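Local coordinates for protein endoglucanase (Komagataeibacter sucrofermentans, PDB 6VC5) that is a family 8 glycosyl hydrolase that probably cleaves internal beta-1,4-glucosidic linkages in cellulose and related beta-glucans, at residues S31-M40 and F52-L63. Numbering follows the deposited sequence.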
ATOM      1  N   SER A  31       5.259  11.927 -10.743  1.00  8.78           N
ATOM      2  CA  SER A  31       4.775  11.804  -9.374  1.00  8.71           C
ATOM      3  C   SER A  31       3.513  10.963  -9.424  1.00  7.74           C
ATOM      4  O   SER A  31       2.778  10.989 -10.414  1.00  9.47           O
ATOM      5  CB  SER A  31       4.454  13.161  -8.743  1.00 10.03           C
ATOM      6  OG  SER A  31       5.644  13.859  -8.380  1.00 10.56           O
ATOM      7  N   HIS A  32       3.274  10.187  -8.372  1.00  8.80           N
ATOM      8  CA  HIS A  32       2.193   9.200  -8.331  1.00  9.03           C
ATOM      9  C   HIS A  32       1.286   9.478  -7.151  1.00  9.33           C
ATOM     10  O   HIS A  32       1.716  10.058  -6.183  1.00  7.99           O
ATOM     11  CB  HIS A  32       2.752   7.778  -8.168  1.00 12.35           C
ATOM     12  CG  HIS A  32       3.567   7.308  -9.324  1.00 16.87           C
ATOM     13  ND1 HIS A  32       4.857   6.864  -9.183  1.00 22.50           N
ATOM     14  CD2 HIS A  32       3.279   7.210 -10.641  1.00 19.85           C
ATOM     15  CE1 HIS A  32       5.333   6.517 -10.367  1.00 22.39           C
ATOM     16  NE2 HIS A  32       4.396   6.720 -11.269  1.00 19.04           N
ATOM     17  N   SER A  33       0.038   9.041  -7.226  1.00  7.09           N
ATOM     18  CA  SER A  33      -0.829   9.179  -6.055  1.00  6.46           C
ATOM     19  C   SER A  33      -0.284   8.390  -4.870  1.00  8.19           C
ATOM     20  O   SER A  33      -0.393   8.833  -3.724  1.00  8.51           O
ATOM     21  CB  SER A  33      -2.282   8.785  -6.375  1.00  7.88           C
ATOM     22  OG  SER A  33      -2.391   7.408  -6.721  1.00  8.31           O
ATOM     23  N   GLU A  34       0.331   7.231  -5.121  1.00  7.49           N
ATOM     24  CA  GLU A  34       0.914   6.459  -4.032  1.00  8.49           C
ATOM     25  C   GLU A  34       2.061   7.229  -3.383  1.00  8.30           C
ATOM     26  O   GLU A  34       2.193   7.246  -2.156  1.00  9.13           O
ATOM     27  CB  GLU A  34       1.399   5.110  -4.572  1.00 12.07           C
ATOM     28  CG  GLU A  34       2.078   4.200  -3.557  1.00 16.36           C
ATOM     29  CD  GLU A  34       2.591   2.900  -4.181  1.00 18.54           C
ATOM     30  OE1 GLU A  34       2.455   2.730  -5.417  1.00 20.26           O
ATOM     31  OE2 GLU A  34       3.124   2.047  -3.433  1.00 19.78           O
ATOM     32  N   GLY A  35       2.874   7.903  -4.195  1.00  7.22           N
ATOM     33  CA  GLY A  35       3.986   8.672  -3.654  1.00  6.93           C
ATOM     34  C   GLY A  35       3.547   9.889  -2.859  1.00  6.47           C
ATOM     35  O   GLY A  35       4.126  10.202  -1.819  1.00  6.21           O
ATOM     36  N   GLN A  36       2.546  10.616  -3.355  1.00  6.48           N
ATOM     37  CA  GLN A  36       2.015  11.721  -2.560  1.00  6.13           C
ATOM     38  C   GLN A  36       1.420  11.185  -1.260  1.00  7.55           C
ATOM     39  O   GLN A  36       1.585  11.781  -0.181  1.00  7.18           O
ATOM     40  CB  GLN A  36       0.956  12.482  -3.362  1.00  7.20           C
ATOM     41  CG  GLN A  36       1.453  13.108  -4.672  1.00  8.36           C
ATOM     42  CD  GLN A  36       2.589  14.088  -4.463  1.00  9.57           C
ATOM     43  OE1 GLN A  36       3.677  13.902  -4.994  1.00  9.60           O
ATOM     44  NE2 GLN A  36       2.338  15.142  -3.682  1.00  8.19           N
ATOM     45  N   GLY A  37       0.774  10.018  -1.344  1.00  7.60           N
ATOM     46  CA  GLY A  37       0.216   9.403  -0.156  1.00  8.36           C
ATOM     47  C   GLY A  37       1.272   9.047   0.868  1.00  7.36           C
ATOM     48  O   GLY A  37       1.076   9.259   2.068  1.00  8.56           O
ATOM     49  N   TYR A  38       2.408   8.507   0.412  1.00  7.25           N
ATOM     50  CA  TYR A  38       3.507   8.228   1.333  1.00  7.70           C
ATOM     51  C   TYR A  38       4.035   9.510   1.962  1.00  8.24           C
ATOM     52  O   TYR A  38       4.307   9.555   3.167  1.00  9.03           O
ATOM     53  CB  TYR A  38       4.648   7.482   0.626  1.00  9.10           C
ATOM     54  CG  TYR A  38       4.346   6.050   0.255  1.00 11.37           C
ATOM     55  CD1 TYR A  38       3.574   5.238   1.078  1.00 13.01           C
ATOM     56  CD2 TYR A  38       4.851   5.513  -0.917  1.00 14.21           C
ATOM     57  CE1 TYR A  38       3.300   3.924   0.730  1.00 14.27           C
ATOM     58  CE2 TYR A  38       4.589   4.208  -1.270  1.00 14.81           C
ATOM     59  CZ  TYR A  38       3.809   3.420  -0.453  1.00 15.71           C
ATOM     60  OH  TYR A  38       3.551   2.116  -0.835  1.00 18.23           O
ATOM     61  N   GLY A  39       4.227  10.555   1.151  1.00  8.14           N
ATOM     62  CA  GLY A  39       4.711  11.812   1.697  1.00  9.60           C
ATOM     63  C   GLY A  39       3.778  12.366   2.755  1.00 14.37           C
ATOM     64  O   GLY A  39       4.220  12.819   3.816  1.00 11.00           O
ATOM     65  N   MET A  40       2.470  12.300   2.489  1.00 19.80           N
ATOM     66  CA  MET A  40       1.478  12.762   3.454  1.00 22.02           C
ATOM     67  C   MET A  40       1.470  11.886   4.706  1.00 21.49           C
ATOM     68  O   MET A  40       1.432  12.390   5.837  1.00 19.41           O
ATOM     69  CB  MET A  40       0.113  12.779   2.773  1.00 17.97           C
ATOM     70  CG  MET A  40      -0.025  13.875   1.724  1.00 15.22           C
ATOM     71  SD  MET A  40      -1.559  13.663   0.750  1.00  7.18           S
ATOM     72  CE  MET A  40      -2.837  13.971   2.026  1.00 11.75           C
ATOM     73  N   PHE A  52       3.379  18.435   5.195  1.00  7.85           N
ATOM     74  CA  PHE A  52       2.093  17.800   4.921  1.00  7.38           C
ATOM     75  C   PHE A  52       1.202  18.727   4.109  1.00  7.71           C
ATOM     76  O   PHE A  52       0.616  18.316   3.097  1.00  8.13           O
ATOM     77  CB  PHE A  52       1.383  17.428   6.230  1.00  9.05           C
ATOM     78  CG  PHE A  52       0.050  16.753   6.006  1.00  7.71           C
ATOM     79  CD1 PHE A  52      -0.027  15.367   5.956  1.00  8.30           C
ATOM     80  CD2 PHE A  52      -1.099  17.492   5.752  1.00  8.62           C
ATOM     81  CE1 PHE A  52      -1.229  14.725   5.719  1.00  7.92           C
ATOM     82  CE2 PHE A  52      -2.305  16.856   5.485  1.00  9.09           C
ATOM     83  CZ  PHE A  52      -2.372  15.474   5.469  1.00  9.17           C
ATOM     84  N   GLU A  53       1.110  19.989   4.543  1.00  9.97           N
ATOM     85  CA  GLU A  53       0.185  20.949   3.944  1.00 12.87           C
ATOM     86  C   GLU A  53       0.431  21.103   2.448  1.00 11.98           C
ATOM     87  O   GLU A  53      -0.513  21.065   1.648  1.00 12.45           O
ATOM     88  CB  GLU A  53       0.321  22.303   4.658  1.00 17.85           C
ATOM     89  CG  GLU A  53      -0.929  23.187   4.633  1.00 25.06           C
ATOM     90  CD  GLU A  53      -1.129  23.968   5.933  1.00 29.04           C
ATOM     91  OE1 GLU A  53      -2.184  24.626   6.096  1.00 32.42           O
ATOM     92  OE2 GLU A  53      -0.234  23.912   6.805  1.00 31.18           O
ATOM     93  N   VAL A  54       1.699  21.257   2.046  1.00 10.86           N
ATOM     94  CA  VAL A  54       2.007  21.459   0.627  1.00 11.08           C
ATOM     95  C   VAL A  54       1.889  20.160  -0.177  1.00  8.94           C
ATOM     96  O   VAL A  54       1.510  20.191  -1.352  1.00  8.27           O
ATOM     97  CB  VAL A  54       3.356  22.175   0.402  1.00 12.02           C
ATOM     98  CG1 VAL A  54       3.329  23.591   1.018  1.00 15.01           C
ATOM     99  CG2 VAL A  54       4.520  21.361   0.930  1.00 10.60           C
ATOM    100  N   ILE A  55       2.221  19.006   0.419  1.00  6.78           N
ATOM    101  CA  ILE A  55       2.071  17.743  -0.308  1.00  6.54           C
ATOM    102  C   ILE A  55       0.600  17.472  -0.616  1.00  7.09           C
ATOM    103  O   ILE A  55       0.242  17.089  -1.735  1.00  8.71           O
ATOM    104  CB  ILE A  55       2.719  16.586   0.471  1.00  6.72           C
ATOM    105  CG1 ILE A  55       4.208  16.841   0.698  1.00  6.69           C
ATOM    106  CG2 ILE A  55       2.494  15.263  -0.290  1.00  5.77           C
ATOM    107  CD1 ILE A  55       4.793  15.973   1.801  1.00  8.64           C
ATOM    108  N   TRP A  56      -0.276  17.706   0.361  1.00  6.96           N
ATOM    109  CA  TRP A  56      -1.708  17.542   0.131  1.00  6.38           C
ATOM    110  C   TRP A  56      -2.254  18.556  -0.877  1.00  6.63           C
ATOM    111  O   TRP A  56      -3.005  18.185  -1.783  1.00  7.88           O
ATOM    112  CB  TRP A  56      -2.459  17.591   1.463  1.00  7.22           C
ATOM    113  CG  TRP A  56      -3.958  17.718   1.338  1.00  6.80           C
ATOM    114  CD1 TRP A  56      -4.752  18.615   2.008  1.00  8.73           C
ATOM    115  CD2 TRP A  56      -4.851  16.915   0.545  1.00  6.34           C
ATOM    116  NE1 TRP A  56      -6.063  18.431   1.667  1.00 10.77           N
ATOM    117  CE2 TRP A  56      -6.156  17.405   0.766  1.00  8.01           C
ATOM    118  CE3 TRP A  56      -4.676  15.857  -0.356  1.00  7.77           C
ATOM    119  CZ2 TRP A  56      -7.280  16.860   0.136  1.00  7.87           C
ATOM    120  CZ3 TRP A  56      -5.807  15.315  -0.977  1.00  8.28           C
ATOM    121  CH2 TRP A  56      -7.083  15.823  -0.725  1.00  9.19           C
ATOM    122  N   VAL A  57      -1.902  19.838  -0.742  1.00  7.00           N
ATOM    123  CA  VAL A  57      -2.406  20.823  -1.701  1.00  8.67           C
ATOM    124  C   VAL A  57      -1.975  20.468  -3.123  1.00  8.62           C
ATOM    125  O   VAL A  57      -2.769  20.570  -4.069  1.00  8.69           O
ATOM    126  CB  VAL A  57      -1.996  22.253  -1.300  1.00  9.57           C
ATOM    127  CG1 VAL A  57      -2.285  23.223  -2.426  1.00 11.16           C
ATOM    128  CG2 VAL A  57      -2.762  22.672  -0.064  1.00 10.81           C
ATOM    129  N   TRP A  58      -0.731  20.007  -3.299  1.00  7.25           N
ATOM    130  CA  TRP A  58      -0.303  19.609  -4.636  1.00  7.02           C
ATOM    131  C   TRP A  58      -1.134  18.440  -5.155  1.00  7.13           C
ATOM    132  O   TRP A  58      -1.599  18.455  -6.306  1.00  6.46           O
ATOM    133  CB  TRP A  58       1.191  19.272  -4.672  1.00  7.61           C
ATOM    134  CG  TRP A  58       1.689  19.150  -6.096  1.00  8.39           C
ATOM    135  CD1 TRP A  58       2.223  20.144  -6.864  1.00  9.34           C
ATOM    136  CD2 TRP A  58       1.628  17.983  -6.936  1.00  6.94           C
ATOM    137  NE1 TRP A  58       2.525  19.656  -8.118  1.00 10.15           N
ATOM    138  CE2 TRP A  58       2.160  18.339  -8.188  1.00  8.31           C
ATOM    139  CE3 TRP A  58       1.186  16.671  -6.738  1.00  7.45           C
ATOM    140  CZ2 TRP A  58       2.270  17.421  -9.243  1.00  9.88           C
ATOM    141  CZ3 TRP A  58       1.293  15.761  -7.790  1.00  8.19           C
ATOM    142  CH2 TRP A  58       1.832  16.146  -9.023  1.00  7.86           C
ATOM    143  N   ALA A  59      -1.346  17.419  -4.319  1.00  7.26           N
ATOM    144  CA  ALA A  59      -2.103  16.250  -4.768  1.00  8.00           C
ATOM    145  C   ALA A  59      -3.552  16.613  -5.079  1.00  8.36           C
ATOM    146  O   ALA A  59      -4.126  16.134  -6.065  1.00  9.78           O
ATOM    147  CB  ALA A  59      -2.058  15.153  -3.709  1.00  7.39           C
ATOM    148  N   ARG A  60      -4.178  17.426  -4.225  1.00  6.32           N
ATOM    149  CA  ARG A  60      -5.564  17.814  -4.464  1.00  7.01           C
ATOM    150  C   ARG A  60      -5.686  18.619  -5.749  1.00  9.71           C
ATOM    151  O   ARG A  60      -6.592  18.383  -6.561  1.00 11.42           O
ATOM    152  CB  ARG A  60      -6.062  18.629  -3.273  1.00  9.65           C
ATOM    153  CG  ARG A  60      -7.547  18.928  -3.300  1.00 12.68           C
ATOM    154  CD  ARG A  60      -7.914  19.834  -2.131  1.00 15.49           C
ATOM    155  NE  ARG A  60      -7.335  21.168  -2.281  1.00 17.59           N
ATOM    156  CZ  ARG A  60      -7.034  21.980  -1.271  1.00 18.22           C
ATOM    157  NH1 ARG A  60      -7.260  21.601  -0.020  1.00 21.14           N
ATOM    158  NH2 ARG A  60      -6.506  23.174  -1.513  1.00 20.50           N
ATOM    159  N   THR A  61      -4.754  19.552  -5.965  1.00  8.62           N
ATOM    160  CA  THR A  61      -4.805  20.442  -7.118  1.00  9.25           C
ATOM    161  C   THR A  61      -4.552  19.697  -8.421  1.00  9.02           C
ATOM    162  O   THR A  61      -5.220  19.958  -9.428  1.00 12.07           O
ATOM    163  CB  THR A  61      -3.766  21.545  -6.938  1.00 10.58           C
ATOM    164  OG1 THR A  61      -4.070  22.293  -5.754  1.00 13.21           O
ATOM    165  CG2 THR A  61      -3.731  22.480  -8.160  1.00 12.12           C
ATOM    166  N   ASN A  62      -3.603  18.764  -8.425  1.00  6.41           N
ATOM    167  CA  ASN A  62      -3.133  18.191  -9.678  1.00  7.91           C
ATOM    168  C   ASN A  62      -3.660  16.798  -9.975  1.00  7.85           C
ATOM    169  O   ASN A  62      -3.751  16.436 -11.159  1.00  9.87           O
ATOM    170  CB  ASN A  62      -1.601  18.166  -9.720  1.00  9.75           C
ATOM    171  CG  ASN A  62      -1.007  19.552  -9.801  1.00 11.30           C
ATOM    172  OD1 ASN A  62      -0.934  20.144 -10.882  1.00 13.99           O
ATOM    173  ND2 ASN A  62      -0.601  20.092  -8.659  1.00 11.00           N
ATOM    174  N   LEU A  63      -3.998  16.008  -8.954  1.00  6.97           N
ATOM    175  CA  LEU A  63      -4.395  14.619  -9.151  1.00  5.84           C
ATOM    176  C   LEU A  63      -5.849  14.320  -8.820  1.00  7.52           C
ATOM    177  O   LEU A  63      -6.418  13.411  -9.420  1.00  7.95           O
ATOM    178  CB  LEU A  63      -3.507  13.661  -8.335  1.00  8.06           C
ATOM    179  CG  LEU A  63      -2.011  13.657  -8.652  1.00  8.42           C
ATOM    180  CD1 LEU A  63      -1.307  12.660  -7.718  1.00  9.58           C
ATOM    181  CD2 LEU A  63      -1.779  13.314 -10.111  1.00 10.05           C
TER
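The M40 side chain lies across the surface of helix 52-62, overlapping I55, W56 and F52 in turn. Its CG packs on I55 CG2 at 3.5 Å, the two chains running past each other in opposite directions, and a bend at chi3 (66°) carries the methyl CE to within 3.6 Å of W56 CE3. SD stands 5.2 Å from the centroid of the six-membered ring of W56, an oblique Met-aromatic contact. F52 meets the same residue from its backbone side: the ring edge, led by CD1, approaches M40 O nearly in plane at 3.3 Å. The other branch of I55 ends at CD1, which rests against the backbone of the adjacent G39, where a CB would crowd this methyl.

Such pairs illustrate how two successive antiparallel helices, here with segment axes 9.2 Å apart and 158° between their directions, can be joined by apolar contacts while a buried polar side chain is gripped between them and a neighbouring loop. Q36 is that group. Bent at chi2 (-59°), it lays its amide obliquely against CE3 and CZ3 of W58, tilted well away from parallel, with CD 3.7 Å from W58 CE3. NE2 also makes a weak bond to I55 O, but its stronger ties are to the preceding loop, where NE2 donates to G20 O and OE1 accepts from I22 N. With an alanine in place of Q36, G20 O and I22 N would probably lose their side-chain mates and a gap would open beside W58.

Towards the start of helix 33-40, L63 CD1 reaches S33 CA at 3.9 Å, and S31 CB touches W58 CH2. Strand 30-32, paired antiparallel with strand 74-76, leads into this helix, and Y75 of that partner strand meets W58 edge-to-face. At the other end, helix 90-106 packs against both members of the pair, through A99 on M40 and A103 on F52.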